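Local coordinates for putative uncharacterized protein (Dictyostelium purpureum, PDB 4R12) that is nicastrin, a membrane glycoprotein that probably acts as an essential subunit of gamma-secretase, which cleaves proteins such as Notch receptors within the membrane, at residues N470-T475 and H506-S511; P529-Y534 and C538-T543. One frame throughout, in Å; residues are numbered along the deposited sequence.

Both contacts lie on the same side of the chain's centre, with their centres about 12 Å apart. Interaction 1 closes before interaction 2 opens: the first fastens the loop 470-475 to helix 500-512, and the second is the hairpin of strands 532-534 and 536-540 beside a calcium ion. The helix joins them. Arg507 O lies 2.7 Å from Tyr534 OH, and Tyr510 OH is likewise 2.7 Å from Val539 O, both probable hydrogen bonds. Helix 500-512 thus has the loop against one part of its surface and the disulfide-bonded, calcium-binding hairpin against another.

Interaction 1: residues N470-T475 and H506-S511; sequences NILMKT and HRLLYS
A side chain-to-backbone grip, backed by a small apolar contact, holds Leu472 and Met473 against Arg507 and Leu508 where the loop after helix 452-463 meets helix 500-512. The evidence for the grip is that Arg507 approaches side-on and gives two N-H groups to one atom: Arg507 NE lies 3.0 Å from Leu472 O with an angle of 151° at the hydrogen, and Arg507 NH2 lies 3.2 Å from the same Leu472 O. The NE donor comes nearly in line with the C=O bond, whereas NH2 stands tilted from the carbonyl plane; the oxygen itself sits at the edge of the guanidinium, in its plane. Bends at chi2 (-91°) and chi3 (-60°) fold the arginine chain back so that this edge faces the loop. The carbonyl belongs to the last residue of a 3-10 turn, residues 470-472, in which Met473 N bonds to Asn470 O. A water that donates to Ile471 O also accepts a weak bond from Arg507 NH2. Beyond the loop, Arg507 NH2 also bonds to Cys533 O and the side chain makes a cation-pi contact with Tyr534, so the arginine ties loop and hairpin to one helix. With the guanidinium gone, as in an alanine here, Leu472 O would probably lose both its arginine donors and Cys533 O its partner on the helix. The apolar part is carried by branch ends: Leu472 CD1 lies 3.7 Å from Leu508 CA and 3.8 Å from Leu508 CD1, the two side chains crossing at a slant. Met473 starts away from the helix, but its bent chain returns CE to 3.3 Å from Arg507 CB, the two chains sliding past each other in opposite directions. The same methionine also touches Tyr500 and Leu504, earlier on the helix.

Interaction 2: residues P529-Y534 and C538-T543; sequences PSSLCY and CVSSNT. With CA (calcium ion), chain G.
The side chains of Val539 and Tyr534, on the two strands of an antiparallel hairpin, cross at about a right angle. The valine sends CG2 obliquely to the ring, with Val539 CG2 3.6 Å from Tyr534 CD1; chi1 of Val539 (-179°) sets CG1 anti to the backbone N and turns CG2 to the tyrosine. The ring's far end is fixed elsewhere, as Tyr534 OH bonds to Arg507 O of helix 500-512. Two nearly straight bonds define the hairpin pairing. Leu532 N reaches Val539 O at 3.1 Å. In return, Val539 N lies 2.8 Å from Leu532 O. Leu532 and Val539 are therefore a hydrogen-bonded pair with side chains on one face of the sheet, while Cys533 and Cys538, the next, non-hydrogen-bonded pair, point to the other. From there each cysteine makes its own disulfide, Cys533 to Cys522 and Cys538 to Cys528. Just before the strand, the CB of Ser531 points toward segment 538-543 and comes within 3.1 Å of Val539 O. Its OG, set between backbone N and carbonyl carbon (chi1 44°), lies 3.8 Å from Cys538 CB and donates to Pro529 O from above that carbonyl's plane. Two waters on Ser530 O continue the contact, one reaching Ser541 N and the other Ser540 OG. Ser531 O binds the calcium ion at 2.5 Å, with three waters and the carbonyl oxygens of Cys528 and Asp525 completing six ligands. All three protein ligands are main-chain oxygens, which is consistent with a site set by backbone shape, probably held by the disulfides and the strand pairing.

Interaction 1: residues N470-T475 and H506-S511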
# COMPACT_ATOMS: atom_id res chain seq x y z
N ASN A 470 15.28 3.18 12.43
CA ASN A 470 14.60 4.18 13.23
C ASN A 470 15.53 5.35 13.54
O ASN A 470 15.06 6.43 13.89
CB ASN A 470 14.04 3.57 14.51
CG ASN A 470 13.10 4.50 15.24
OD1 ASN A 470 13.44 5.02 16.29
ND2 ASN A 470 11.92 4.72 14.67
N ILE A 471 16.84 5.14 13.38
CA ILE A 471 17.83 6.22 13.54
C ILE A 471 17.55 7.36 12.57
O ILE A 471 17.97 8.50 12.81
CB ILE A 471 19.27 5.71 13.35
CG1 ILE A 471 20.28 6.73 13.89
CG2 ILE A 471 19.56 5.38 11.89
CD1 ILE A 471 21.72 6.23 13.93
N LEU A 472 16.84 7.07 11.47
CA LEU A 472 16.50 8.09 10.50
C LEU A 472 15.22 8.83 10.88
O LEU A 472 14.87 9.85 10.27
CB LEU A 472 16.33 7.48 9.09
CG LEU A 472 17.44 6.62 8.49
CD1 LEU A 472 16.99 6.12 7.11
CD2 LEU A 472 18.75 7.39 8.38
N MET A 473 14.50 8.32 11.89
CA MET A 473 13.19 8.86 12.27
C MET A 473 13.19 9.69 13.56
O MET A 473 14.09 9.57 14.40
CB MET A 473 12.17 7.73 12.45
CG MET A 473 12.00 6.79 11.26
SD MET A 473 11.23 7.62 9.86
CE MET A 473 12.71 7.87 9.01
N LYS A 474 12.15 10.51 13.70
CA LYS A 474 11.98 11.34 14.90
C LYS A 474 11.00 10.71 15.89
O LYS A 474 10.84 11.18 17.01
CB LYS A 474 11.49 12.74 14.50
CG LYS A 474 12.29 13.40 13.38
CD LYS A 474 13.66 13.88 13.86
CE LYS A 474 13.51 15.08 14.80
NZ LYS A 474 14.81 15.54 15.39
N THR A 475 10.34 9.64 15.47
CA THR A 475 9.37 8.96 16.31
C THR A 475 9.55 7.44 16.20
O THR A 475 10.20 6.97 15.28
CB THR A 475 7.90 9.32 15.91
OG1 THR A 475 7.70 9.07 14.51
CG2 THR A 475 7.61 10.78 16.20
N HIS A 506 10.33 7.74 2.67
CA HIS A 506 10.89 9.04 2.25
C HIS A 506 12.30 9.28 2.81
O HIS A 506 13.24 9.57 2.07
CB HIS A 506 9.95 10.17 2.69
CG HIS A 506 10.47 11.54 2.41
ND1 HIS A 506 10.29 12.59 3.28
CD2 HIS A 506 11.14 12.04 1.34
CE1 HIS A 506 10.84 13.68 2.77
NE2 HIS A 506 11.36 13.38 1.60
N ARG A 507 12.46 9.16 4.12
CA ARG A 507 13.75 9.47 4.74
C ARG A 507 14.83 8.46 4.34
O ARG A 507 16.01 8.83 4.18
CB ARG A 507 13.61 9.52 6.25
CG ARG A 507 12.62 10.55 6.80
CD ARG A 507 13.26 11.89 7.11
NE ARG A 507 14.33 11.80 8.10
CZ ARG A 507 15.13 12.82 8.42
NH1 ARG A 507 14.96 13.99 7.81
NH2 ARG A 507 16.08 12.68 9.34
N LEU A 508 14.45 7.21 4.16
CA LEU A 508 15.40 6.18 3.73
C LEU A 508 15.84 6.40 2.27
O LEU A 508 17.03 6.38 1.97
CB LEU A 508 14.79 4.79 3.92
CG LEU A 508 15.66 3.61 3.48
CD1 LEU A 508 16.96 3.56 4.32
CD2 LEU A 508 14.87 2.28 3.58
N LEU A 509 14.88 6.63 1.38
CA LEU A 509 15.18 6.88 -0.04
C LEU A 509 16.03 8.14 -0.19
O LEU A 509 17.00 8.15 -0.95
CB LEU A 509 13.88 7.03 -0.86
CG LEU A 509 14.00 7.30 -2.37
CD1 LEU A 509 14.81 6.20 -3.04
CD2 LEU A 509 12.63 7.40 -3.02
N TYR A 510 15.65 9.19 0.52
CA TYR A 510 16.40 10.45 0.52
C TYR A 510 17.86 10.18 0.91
O TYR A 510 18.79 10.64 0.25
CB TYR A 510 15.75 11.45 1.48
CG TYR A 510 16.30 12.86 1.41
CD1 TYR A 510 17.51 13.20 2.02
CD2 TYR A 510 15.61 13.87 0.73
CE1 TYR A 510 18.02 14.50 1.95
CE2 TYR A 510 16.11 15.17 0.65
CZ TYR A 510 17.31 15.47 1.26
OH TYR A 510 17.81 16.76 1.19
N SER A 511 18.06 9.42 1.98
CA SER A 511 19.40 9.14 2.47
C SER A 511 20.23 8.29 1.50
O SER A 511 21.39 8.60 1.26
CB SER A 511 19.31 8.43 3.84
OG SER A 511 20.61 8.10 4.29
O HOH W 1 17.54 11.17 11.71

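Interaction 2: residues P529-Y534 and C538-T543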
# COMPACT_ATOMS: atom_id res chain seq x y z
N PRO A 529 19.58 24.54 4.84
CA PRO A 529 19.19 25.18 3.58
C PRO A 529 19.12 24.16 2.44
O PRO A 529 20.13 23.50 2.18
CB PRO A 529 20.32 26.18 3.33
CG PRO A 529 21.00 26.35 4.66
CD PRO A 529 20.88 25.01 5.32
N SER A 530 17.96 24.04 1.80
CA SER A 530 17.77 23.13 0.67
C SER A 530 18.25 21.71 0.97
O SER A 530 18.83 21.03 0.12
CB SER A 530 18.49 23.67 -0.57
OG SER A 530 18.26 25.06 -0.73
N SER A 531 18.03 21.27 2.20
CA SER A 531 18.47 19.95 2.61
C SER A 531 17.70 19.53 3.85
O SER A 531 16.88 20.28 4.37
CB SER A 531 19.98 19.93 2.84
OG SER A 531 20.43 21.07 3.56
N LEU A 532 17.94 18.30 4.31
CA LEU A 532 17.24 17.77 5.47
C LEU A 532 18.25 17.44 6.56
O LEU A 532 19.42 17.19 6.28
CB LEU A 532 16.43 16.52 5.11
CG LEU A 532 15.32 16.70 4.07
CD1 LEU A 532 14.58 15.36 3.86
CD2 LEU A 532 14.37 17.82 4.46
N CYS A 533 17.79 17.44 7.80
CA CYS A 533 18.66 17.14 8.92
C CYS A 533 18.61 15.66 9.31
O CYS A 533 17.54 15.10 9.59
CB CYS A 533 18.31 18.01 10.11
SG CYS A 533 19.46 17.77 11.48
N TYR A 534 19.78 15.03 9.32
CA TYR A 534 19.94 13.67 9.81
C TYR A 534 21.01 13.65 10.90
O TYR A 534 22.20 13.70 10.58
CB TYR A 534 20.37 12.71 8.70
CG TYR A 534 19.31 12.39 7.66
CD1 TYR A 534 18.97 13.31 6.68
CD2 TYR A 534 18.70 11.14 7.63
CE1 TYR A 534 18.03 13.00 5.71
CE2 TYR A 534 17.77 10.83 6.67
CZ TYR A 534 17.43 11.76 5.71
OH TYR A 534 16.50 11.43 4.77
N CYS A 538 23.46 18.06 7.65
CA CYS A 538 22.59 18.53 6.57
C CYS A 538 22.86 17.69 5.33
O CYS A 538 23.98 17.68 4.82
CB CYS A 538 22.80 20.02 6.29
SG CYS A 538 22.07 21.06 7.57
N VAL A 539 21.85 16.95 4.88
CA VAL A 539 22.03 15.98 3.81
C VAL A 539 21.29 16.45 2.57
O VAL A 539 20.13 16.86 2.63
CB VAL A 539 21.52 14.58 4.23
CG1 VAL A 539 21.73 13.56 3.12
CG2 VAL A 539 22.23 14.13 5.51
N SER A 540 21.97 16.38 1.43
CA SER A 540 21.39 16.85 0.18
C SER A 540 21.06 15.66 -0.71
O SER A 540 21.89 14.79 -0.93
CB SER A 540 22.34 17.80 -0.53
OG SER A 540 22.58 18.95 0.27
N SER A 541 19.83 15.64 -1.22
CA SER A 541 19.37 14.57 -2.12
C SER A 541 18.25 15.09 -3.01
O SER A 541 17.39 15.83 -2.56
CB SER A 541 18.87 13.36 -1.31
OG SER A 541 18.39 12.33 -2.17
N ASN A 542 18.26 14.65 -4.27
CA ASN A 542 17.21 14.98 -5.23
C ASN A 542 16.01 14.05 -5.07
O ASN A 542 15.64 13.32 -6.00
CB ASN A 542 17.78 14.92 -6.66
CG ASN A 542 16.94 15.69 -7.65
OD1 ASN A 542 16.06 16.46 -7.28
ND2 ASN A 542 17.22 15.50 -8.93
N THR A 543 15.42 14.09 -3.88
CA THR A 543 14.32 13.20 -3.49
C THR A 543 13.18 14.06 -2.97
O THR A 543 13.41 14.99 -2.20
CB THR A 543 14.78 12.21 -2.40
OG1 THR A 543 15.83 11.39 -2.92
CG2 THR A 543 13.62 11.32 -1.92
CA CA G . 15.59 22.28 5.18
O HOH W 2 18.99 18.67 -1.30
O HOH W 3 21.58 21.41 -0.58
O HOH W 4 14.94 22.26 2.77
O HOH W 5 15.12 24.76 5.38
O HOH W 6 13.38 21.56 5.34